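Local structure of SGNH-hydrolase family esterase (Altererythrobacter indicus, 7C2A) at residues R43-G48 / D70-A75; V7-G12 / K62-S67; A75-G80 / E102-R107. The protein is an esterase of the SGNH-hydrolase family, which probably acts on ester bonds of lipids, as family lysophospholipases do. All blocks are in the same frame, centred on the assembly; numbering follows the deposited sequence. Where two conformers were deposited one is given.

Contact 1: R43-G48 / D70-A75; sequences RIINAG and DKPELA
The carboxylate oxygen OD2 of D70 is held by two donors, the guanidinium of R43 and a water. R43 NH2 meets D70 OD2 at 3.1 Å in a salt bridge that is also a hydrogen bond, though a bent one, with an N-H...O angle of 145°. The bond arrives on the anti side of the carboxylate, slightly off its plane, and the two flat groups are turned 56° against each other, so this is a single-pronged bridge and not a side-on fork. Water 2 supplies the other arm: it donates to D70 OD2 and accepts from R43 NE, at 2.6 Å in both cases. Water 1 ties the same arginine to the main chain of the loop, accepting from R43 NH2 at 2.8 Å and from D70 N at 3.1 Å. The arginine can serve all of this because its chain, extended at first, bends at chi3 (73°) and brings one edge of the guanidinium round to D70. With an alanine in place of R43, the D70 carboxylate would probably lose its cation, and both bridging waters an arginine donor.

In the parallel sheet of this SGNH hydrolase, strand 42-48 is an outermost strand, and strand 6-12 separates it from strand 74-78. The two segments therefore meet around the intervening strand, side chain to side chain, with no backbone bonds between them. Two residues along the strand from R43, I45 points towards the loop: its CD1 comes to 4.3 Å from P72 CG, a light apolar touch. I45 also packs against V7 and L9 of the intervening strand, and P72 rests on L65 of helix 54-66.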
loop_
_atom_site.group_PDB
_atom_site.type_symbol
_atom_site.label_atom_id
_atom_site.label_comp_id
_atom_site.label_asym_id
_atom_site.label_seq_id
_atom_site.Cartn_x
_atom_site.Cartn_y
_atom_site.Cartn_z
ATOM N N ARG A 43 12.306 -6.606 -15.142
ATOM C CA ARG A 43 10.964 -7.125 -15.340
ATOM C C ARG A 43 10.343 -7.089 -13.957
ATOM O O ARG A 43 10.775 -7.824 -13.064
ATOM C CB ARG A 43 10.993 -8.557 -15.862
ATOM C CG ARG A 43 9.608 -9.156 -15.987
ATOM C CD ARG A 43 9.590 -10.479 -16.744
ATOM N NE ARG A 43 10.137 -11.619 -16.003
ATOM C CZ ARG A 43 9.491 -12.283 -15.047
ATOM N NH1 ARG A 43 8.276 -11.907 -14.666
ATOM N NH2 ARG A 43 10.063 -13.331 -14.466
ATOM N N ILE A 44 9.385 -6.199 -13.756
ATOM C CA ILE A 44 8.774 -6.047 -12.447
ATOM C C ILE A 44 7.472 -6.821 -12.432
ATOM O O ILE A 44 6.540 -6.515 -13.188
ATOM C CB ILE A 44 8.582 -4.575 -12.065
ATOM C CG1 ILE A 44 9.934 -3.858 -12.152
ATOM C CG2 ILE A 44 8.009 -4.493 -10.654
ATOM C CD1 ILE A 44 9.957 -2.468 -11.554
ATOM N N ILE A 45 7.421 -7.831 -11.567
ATOM C CA ILE A 45 6.220 -8.624 -11.340
ATOM C C ILE A 45 5.253 -7.767 -10.545
ATOM O O ILE A 45 5.539 -7.390 -9.400
ATOM C CB ILE A 45 6.551 -9.884 -10.529
ATOM C CG1 ILE A 45 7.672 -10.703 -11.153
ATOM C CG2 ILE A 45 5.305 -10.728 -10.311
ATOM C CD1 ILE A 45 8.409 -11.506 -10.107
ATOM N N ASN A 46 4.101 -7.469 -11.123
ATOM C CA ASN A 46 3.099 -6.694 -10.403
ATOM C C ASN A 46 2.254 -7.662 -9.590
ATOM O O ASN A 46 1.303 -8.266 -10.098
ATOM C CB ASN A 46 2.256 -5.841 -11.342
ATOM C CG ASN A 46 1.434 -4.829 -10.587
ATOM O OD1 ASN A 46 1.082 -5.062 -9.422
ATOM N ND2 ASN A 46 1.127 -3.706 -11.213
ATOM N N ALA A 47 2.622 -7.816 -8.321
ATOM C CA ALA A 47 1.849 -8.586 -7.360
ATOM C C ALA A 47 1.068 -7.673 -6.430
ATOM O O ALA A 47 0.896 -7.977 -5.246
ATOM C CB ALA A 47 2.735 -9.563 -6.589
ATOM N N GLY A 48 0.601 -6.543 -6.949
ATOM C CA GLY A 48 -0.312 -5.711 -6.201
ATOM C C GLY A 48 -1.721 -6.271 -6.291
ATOM O O GLY A 48 -2.180 -6.699 -7.353
ATOM N N ASP A 70 11.038 -17.220 -12.393
ATOM C CA ASP A 70 12.351 -16.690 -12.060
ATOM C C ASP A 70 12.297 -16.102 -10.662
ATOM O O ASP A 70 11.440 -15.258 -10.372
ATOM C CB ASP A 70 12.756 -15.572 -13.017
ATOM C CG ASP A 70 12.816 -16.025 -14.451
ATOM O OD1 ASP A 70 13.442 -17.076 -14.727
ATOM O OD2 ASP A 70 12.234 -15.315 -15.301
ATOM N N LYS A 71 13.219 -16.518 -9.818
ATOM C CA LYS A 71 13.235 -16.048 -8.444
ATOM C C LYS A 71 13.480 -14.542 -8.413
ATOM O O LYS A 71 14.401 -14.049 -9.084
ATOM C CB LYS A 71 14.354 -16.755 -7.694
ATOM C CG LYS A 71 14.375 -16.474 -6.219
ATOM C CD LYS A 71 15.529 -17.205 -5.563
ATOM C CE LYS A 71 15.440 -17.083 -4.063
ATOM N NZ LYS A 71 16.485 -17.914 -3.398
ATOM N N PRO A 72 12.699 -13.779 -7.654
ATOM C CA PRO A 72 12.951 -12.339 -7.570
ATOM C C PRO A 72 14.338 -12.043 -7.033
ATOM O O PRO A 72 14.829 -12.697 -6.110
ATOM C CB PRO A 72 11.867 -11.851 -6.606
ATOM C CG PRO A 72 10.755 -12.850 -6.769
ATOM C CD PRO A 72 11.463 -14.166 -6.949
ATOM N N GLU A 73 14.959 -11.029 -7.624
ATOM C CA GLU A 73 16.248 -10.539 -7.178
ATOM C C GLU A 73 16.120 -9.390 -6.182
ATOM O O GLU A 73 17.104 -9.024 -5.534
ATOM C CB GLU A 73 17.093 -10.148 -8.401
ATOM C CG GLU A 73 17.279 -11.325 -9.371
ATOM C CD GLU A 73 17.895 -10.924 -10.701
ATOM O OE1 GLU A 73 17.162 -10.917 -11.715
ATOM O OE2 GLU A 73 19.112 -10.640 -10.723
ATOM N N LEU A 74 14.916 -8.863 -6.016
ATOM C CA LEU A 74 14.578 -7.851 -5.031
ATOM C C LEU A 74 13.076 -7.960 -4.859
ATOM O O LEU A 74 12.357 -8.160 -5.839
ATOM C CB LEU A 74 14.918 -6.447 -5.543
ATOM C CG LEU A 74 14.391 -5.258 -4.736
ATOM C CD1 LEU A 74 15.042 -5.200 -3.368
ATOM C CD2 LEU A 74 14.638 -3.953 -5.479
ATOM N N ALA A 75 12.612 -7.841 -3.617
ATOM C CA ALA A 75 11.187 -7.780 -3.314
ATOM C C ALA A 75 10.889 -6.430 -2.689
ATOM O O ALA A 75 11.499 -6.065 -1.677
ATOM C CB ALA A 75 10.772 -8.888 -2.343
HETATM O O HOH W 1 9.423 -14.598 -12.065
HETATM O O HOH W 2 12.277 -12.948 -16.478
#

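Contact 2: V7-G12 / K62-S67; sequences VILAFG and KFVLDS
V64 is the bump that helix 62-66 presents to strand 7-12, set where L9 and the edge of the F11 ring both meet it. One prong of the valine, CG1, lies 4.0 Å from L9 CD1; the other, CG2, approaches the rim of the F11 ring near the ring plane, 4.0 Å from CE1. The phenyl thus offers an edge to the valine and not a face. L9 is forked in turn. With CG anti to the backbone N (chi1 178°), the leucine stretches out towards the helix, and its fork takes V64 on CD1 and L65 on CD2, where L65 CD2 stands 3.9 Å from L9 CD2.

Helix 54-66 belongs to a beta-alpha-beta crossover: it links strand 42-48 to strand 74-78, and strand 6-12 lies between those two in the sheet. Over 62-66 the helix axis runs at 157° to that of strand 7-12, nearly antiparallel, and the two axes approach to 11.1 Å. L65 starts off to one side of the contact, yet its end comes nearer, and the L9 and L65 side chains cross at about a right angle. L65 also touches L104 of helix 90-106.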
loop_
_atom_site.group_PDB
_atom_site.type_symbol
_atom_site.label_atom_id
_atom_site.label_comp_id
_atom_site.label_asym_id
_atom_site.label_seq_id
_atom_site.Cartn_x
_atom_site.Cartn_y
_atom_site.Cartn_z
ATOM N N VAL A 7 14.786 -9.392 -12.273
ATOM C CA VAL A 7 13.433 -9.662 -11.813
ATOM C C VAL A 7 13.200 -9.014 -10.455
ATOM O O VAL A 7 13.936 -9.270 -9.495
ATOM C CB VAL A 7 13.169 -11.170 -11.777
ATOM C CG1 VAL A 7 11.787 -11.453 -11.238
ATOM C CG2 VAL A 7 13.351 -11.761 -13.180
ATOM N N ILE A 8 12.165 -8.182 -10.367
ATOM C CA ILE A 8 11.792 -7.506 -9.130
ATOM C C ILE A 8 10.345 -7.853 -8.826
ATOM O O ILE A 8 9.488 -7.761 -9.705
ATOM C CB ILE A 8 11.953 -5.977 -9.242
ATOM C CG1 ILE A 8 13.399 -5.610 -9.599
ATOM C CG2 ILE A 8 11.496 -5.294 -7.951
ATOM C CD1 ILE A 8 13.617 -4.135 -9.890
ATOM N N LEU A 9 10.074 -8.269 -7.590
ATOM C CA LEU A 9 8.705 -8.514 -7.149
ATOM C C LEU A 9 8.143 -7.254 -6.499
ATOM O O LEU A 9 8.710 -6.760 -5.524
ATOM C CB LEU A 9 8.701 -9.654 -6.135
ATOM C CG LEU A 9 7.327 -9.977 -5.549
ATOM C CD1 LEU A 9 6.391 -10.503 -6.630
ATOM C CD2 LEU A 9 7.423 -10.981 -4.403
ATOM N N ALA A 10 7.037 -6.741 -7.028
ATOM C CA ALA A 10 6.322 -5.616 -6.424
ATOM C C ALA A 10 5.116 -6.190 -5.686
ATOM O O ALA A 10 4.090 -6.499 -6.292
ATOM C CB ALA A 10 5.922 -4.602 -7.494
ATOM N N PHE A 11 5.252 -6.358 -4.369
ATOM C CA PHE A 11 4.271 -7.064 -3.548
ATOM C C PHE A 11 3.522 -6.026 -2.724
ATOM O O PHE A 11 4.078 -5.487 -1.766
ATOM C CB PHE A 11 4.999 -8.068 -2.653
ATOM C CG PHE A 11 4.091 -9.047 -1.961
ATOM C CD1 PHE A 11 3.503 -10.087 -2.659
ATOM C CD2 PHE A 11 3.825 -8.935 -0.595
ATOM C CE1 PHE A 11 2.664 -11.007 -2.022
ATOM C CE2 PHE A 11 2.997 -9.847 0.053
ATOM C CZ PHE A 11 2.413 -10.878 -0.658
ATOM N N GLY A 12 2.286 -5.729 -3.092
ATOM C CA GLY A 12 1.568 -4.657 -2.442
ATOM C C GLY A 12 0.083 -4.682 -2.668
ATOM O O GLY A 12 -0.507 -5.724 -2.945
ATOM N N LYS A 62 3.892 -16.980 0.090
ATOM C CA LYS A 62 4.516 -18.220 -0.370
ATOM C C LYS A 62 4.017 -18.605 -1.758
ATOM O O LYS A 62 4.807 -18.975 -2.634
ATOM C CB LYS A 62 4.243 -19.354 0.619
ATOM C CG LYS A 62 5.150 -19.383 1.842
ATOM C CD LYS A 62 4.766 -20.551 2.757
ATOM C CE LYS A 62 5.625 -20.617 4.014
ATOM N NZ LYS A 62 7.016 -21.053 3.732
ATOM N N PHE A 63 2.705 -18.529 -1.972
ATOM C CA PHE A 63 2.141 -18.883 -3.270
ATOM C C PHE A 63 2.688 -17.985 -4.369
ATOM O O PHE A 63 3.034 -18.456 -5.458
ATOM C CB PHE A 63 0.617 -18.760 -3.210
ATOM C CG PHE A 63 -0.064 -19.054 -4.517
ATOM C CD1 PHE A 63 -0.357 -20.361 -4.872
ATOM C CD2 PHE A 63 -0.405 -18.042 -5.396
ATOM C CE1 PHE A 63 -0.980 -20.652 -6.063
ATOM C CE2 PHE A 63 -1.032 -18.335 -6.599
ATOM C CZ PHE A 63 -1.313 -19.644 -6.933
ATOM N N VAL A 64 2.753 -16.679 -4.110
ATOM C CA VAL A 64 3.265 -15.743 -5.110
ATOM C C VAL A 64 4.709 -16.075 -5.458
ATOM O O VAL A 64 5.088 -16.110 -6.634
ATOM C CB VAL A 64 3.090 -14.290 -4.621
ATOM C CG1 VAL A 64 3.870 -13.329 -5.497
ATOM C CG2 VAL A 64 1.618 -13.918 -4.610
ATOM N N LEU A 65 5.531 -16.350 -4.452
ATOM C CA LEU A 65 6.925 -16.698 -4.717
ATOM C C LEU A 65 7.042 -18.028 -5.455
ATOM O O LEU A 65 7.809 -18.148 -6.419
ATOM C CB LEU A 65 7.697 -16.740 -3.405
ATOM C CG LEU A 65 7.876 -15.369 -2.756
ATOM C CD1 LEU A 65 8.381 -15.522 -1.338
ATOM C CD2 LEU A 65 8.832 -14.488 -3.578
ATOM N N ASP A 66 6.279 -19.035 -5.025
ATOM C CA ASP A 66 6.318 -20.347 -5.665
ATOM C C ASP A 66 5.773 -20.308 -7.082
ATOM O O ASP A 66 6.058 -21.222 -7.866
ATOM C CB ASP A 66 5.497 -21.354 -4.848
ATOM C CG ASP A 66 6.133 -21.713 -3.520
ATOM O OD1 ASP A 66 7.317 -21.406 -3.286
ATOM O OD2 ASP A 66 5.425 -22.328 -2.697
ATOM N N SER A 67 4.979 -19.298 -7.421
ATOM C CA SER A 67 4.434 -19.183 -8.762
ATOM C C SER A 67 5.417 -18.586 -9.754
ATOM O O SER A 67 5.128 -18.600 -10.956
ATOM C CB SER A 67 3.170 -18.325 -8.750
ATOM O OG SER A 67 2.144 -18.970 -8.025
#

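Contact 3: A75-G80 / E102-R107; sequences AIVELG and EELQRR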
loop_
_atom_site.group_PDB
_atom_site.type_symbol
_atom_site.label_atom_id
_atom_site.label_comp_id
_atom_site.label_asym_id
_atom_site.label_seq_id
_atom_site.Cartn_x
_atom_site.Cartn_y
_atom_site.Cartn_z
ATOM N N ALA A 75 12.612 -7.841 -3.617
ATOM C CA ALA A 75 11.187 -7.780 -3.314
ATOM C C ALA A 75 10.889 -6.430 -2.689
ATOM O O ALA A 75 11.499 -6.065 -1.677
ATOM C CB ALA A 75 10.772 -8.888 -2.343
ATOM N N ILE A 76 9.948 -5.705 -3.279
ATOM C CA ILE A 76 9.469 -4.440 -2.739
ATOM C C ILE A 76 8.147 -4.724 -2.050
ATOM O O ILE A 76 7.204 -5.199 -2.689
ATOM C CB ILE A 76 9.287 -3.389 -3.845
ATOM C CG1 ILE A 76 10.554 -3.242 -4.701
ATOM C CG2 ILE A 76 8.859 -2.068 -3.222
ATOM C CD1 ILE A 76 10.391 -2.325 -5.918
ATOM N N VAL A 77 8.060 -4.440 -0.753
ATOM C CA VAL A 77 6.885 -4.797 0.042
ATOM C C VAL A 77 6.178 -3.514 0.451
ATOM O O VAL A 77 6.770 -2.650 1.114
ATOM C CB VAL A 77 7.261 -5.638 1.268
ATOM C CG1 VAL A 77 6.036 -5.903 2.133
ATOM C CG2 VAL A 77 7.916 -6.939 0.846
ATOM N N GLU A 78 4.903 -3.403 0.075
ATOM C CA GLU A 78 4.114 -2.184 0.242
ATOM C C GLU A 78 2.740 -2.590 0.770
ATOM O O GLU A 78 1.813 -2.804 -0.003
ATOM C CB GLU A 78 4.019 -1.471 -1.102
ATOM C CG GLU A 78 3.176 -0.221 -1.119
ATOM C CD GLU A 78 1.730 -0.470 -1.528
ATOM O OE1 GLU A 78 0.847 0.091 -0.840
ATOM O OE2 GLU A 78 1.467 -1.189 -2.516
ATOM N N LEU A 79 2.612 -2.709 2.090
ATOM C CA LEU A 79 1.366 -3.166 2.685
ATOM C C LEU A 79 1.176 -2.483 4.030
ATOM O O LEU A 79 2.142 -2.096 4.697
ATOM C CB LEU A 79 1.342 -4.681 2.901
ATOM C CG LEU A 79 1.240 -5.523 1.635
ATOM C CD1 LEU A 79 1.429 -6.987 1.995
ATOM C CD2 LEU A 79 -0.096 -5.317 0.969
ATOM N N GLY A 80 -0.086 -2.389 4.438
ATOM C CA GLY A 80 -0.455 -1.821 5.724
ATOM C C GLY A 80 -1.478 -0.717 5.603
ATOM O O GLY A 80 -2.218 -0.435 6.551
ATOM N N GLU A 102 10.005 -12.462 6.901
ATOM C CA GLU A 102 10.704 -13.678 7.292
ATOM C C GLU A 102 10.737 -14.684 6.154
ATOM O O GLU A 102 11.743 -15.373 5.957
ATOM C CB GLU A 102 10.047 -14.277 8.532
ATOM C CG GLU A 102 10.579 -13.664 9.805
ATOM C CD GLU A 102 9.822 -14.060 11.055
ATOM O OE1 GLU A 102 8.936 -14.940 10.979
ATOM O OE2 GLU A 102 10.125 -13.477 12.120
ATOM N N GLU A 103 9.641 -14.808 5.409
ATOM C CA GLU A 103 9.633 -15.700 4.257
ATOM C C GLU A 103 10.618 -15.231 3.186
ATOM O O GLU A 103 11.365 -16.039 2.621
ATOM C CB GLU A 103 8.214 -15.809 3.708
ATOM C CG GLU A 103 8.091 -16.693 2.479
ATOM C CD GLU A 103 8.445 -18.151 2.732
ATOM O OE1 GLU A 103 8.481 -18.577 3.905
ATOM O OE2 GLU A 103 8.695 -18.880 1.751
ATOM N N LEU A 104 10.632 -13.929 2.887
ATOM C CA LEU A 104 11.593 -13.408 1.916
ATOM C C LEU A 104 13.023 -13.639 2.387
ATOM O O LEU A 104 13.890 -14.040 1.599
ATOM C CB LEU A 104 11.334 -11.919 1.679
ATOM C CG LEU A 104 10.021 -11.638 0.946
ATOM C CD1 LEU A 104 9.602 -10.178 1.105
ATOM C CD2 LEU A 104 10.118 -12.006 -0.521
ATOM N N GLN A 105 13.285 -13.402 3.674
ATOM C CA GLN A 105 14.624 -13.599 4.219
ATOM C C GLN A 105 15.034 -15.065 4.165
ATOM O O GLN A 105 16.196 -15.382 3.877
ATOM C CB GLN A 105 14.655 -13.094 5.658
ATOM C CG GLN A 105 16.034 -12.780 6.197
ATOM C CD GLN A 105 15.962 -12.083 7.535
ATOM O OE1 GLN A 105 15.300 -12.561 8.455
ATOM N NE2 GLN A 105 16.628 -10.941 7.649
ATOM N N ARG A 106 14.107 -15.974 4.463
ATOM C CA ARG A 106 14.423 -17.392 4.357
ATOM C C ARG A 106 14.948 -17.721 2.968
ATOM O O ARG A 106 15.911 -18.485 2.821
ATOM C CB ARG A 106 13.177 -18.219 4.667
ATOM C CG ARG A 106 13.406 -19.709 4.722
ATOM C CD ARG A 106 12.097 -20.420 5.008
ATOM N NE ARG A 106 11.212 -20.399 3.849
ATOM C CZ ARG A 106 11.331 -21.214 2.807
ATOM N NH1 ARG A 106 12.293 -22.125 2.785
ATOM N NH2 ARG A 106 10.486 -21.122 1.791
ATOM N N ARG A 107 14.343 -17.134 1.935
ATOM C CA ARG A 107 14.733 -17.393 0.559
ATOM C C ARG A 107 15.877 -16.509 0.101
ATOM O O ARG A 107 16.225 -16.535 -1.080
ATOM C CB ARG A 107 13.533 -17.223 -0.373
ATOM C CG ARG A 107 12.341 -18.065 0.033
ATOM C CD ARG A 107 11.349 -18.137 -1.094
ATOM N NE ARG A 107 10.095 -18.739 -0.662
ATOM C CZ ARG A 107 9.290 -19.430 -1.458
ATOM N NH1 ARG A 107 9.611 -19.628 -2.725
ATOM N NH2 ARG A 107 8.175 -19.937 -0.975
#
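L104 is the one residue of helix segment 102-107 that touches the strand, and it does so within a beta-alpha-beta unit in which helix 90-106 joins the parallel neighbours 74-78 and 111-114. From the helix backbone, CB points towards the strand without yet making a close contact there. CG comes next, set anti to the carbonyl carbon and beside the backbone N (chi1 -69°), and from this branch point the two methyls do the work. CD1 rests against two strand residues, 3.7 Å from V77 CG2 and 3.9 Å from A75 CB. CD2 returns to the alanine alone, with A75 CB 3.7 Å away. The small methyl of A75 is thus met by both prongs of the fork, while V77, whose side chain slides past the leucine in the opposite direction, meets just one.

A75 and V77 stand two apart on the strand and both point at the helix; I76 between them points away. All three touching residues are buried, and the contact is wholly apolar. L65 of helix 54-66 and I111 of strand 111-114 also pack against L104.

The preceding helix residue, E103, takes part in a salt-bridge network at the helix end. Its link to R106 is doubtful, since it is described by one of two conformers of that arginine. R107 brings two nitrogens to a single oxygen, E103 OE2, which accepts from R107 NE at 2.8 Å and from R107 NH2 at 3.0 Å.

How the contacts relate
Followed from the N terminus, the chain opens contact 2 at strand 7-12 and then contact 1 at 43-48. Contact 2 closes at 62-67, and contact 1 follows at 70-75, so these two loops cross. Contact 3 comes in series: it opens at A75, the residue on which contact 1 ends, and closes at 102-107. Strand 6-12 is central to the arrangement, since it hydrogen-bonds to both strand 42-48 and strand 74-78, with I8 O meeting I45 N and L9 O meeting I76 N. Contacts 2 and 3 pack helices 54-66 and 90-106 on this same parallel sheet. K71 NZ bonds to R107 O, linking contact 1 to contact 3.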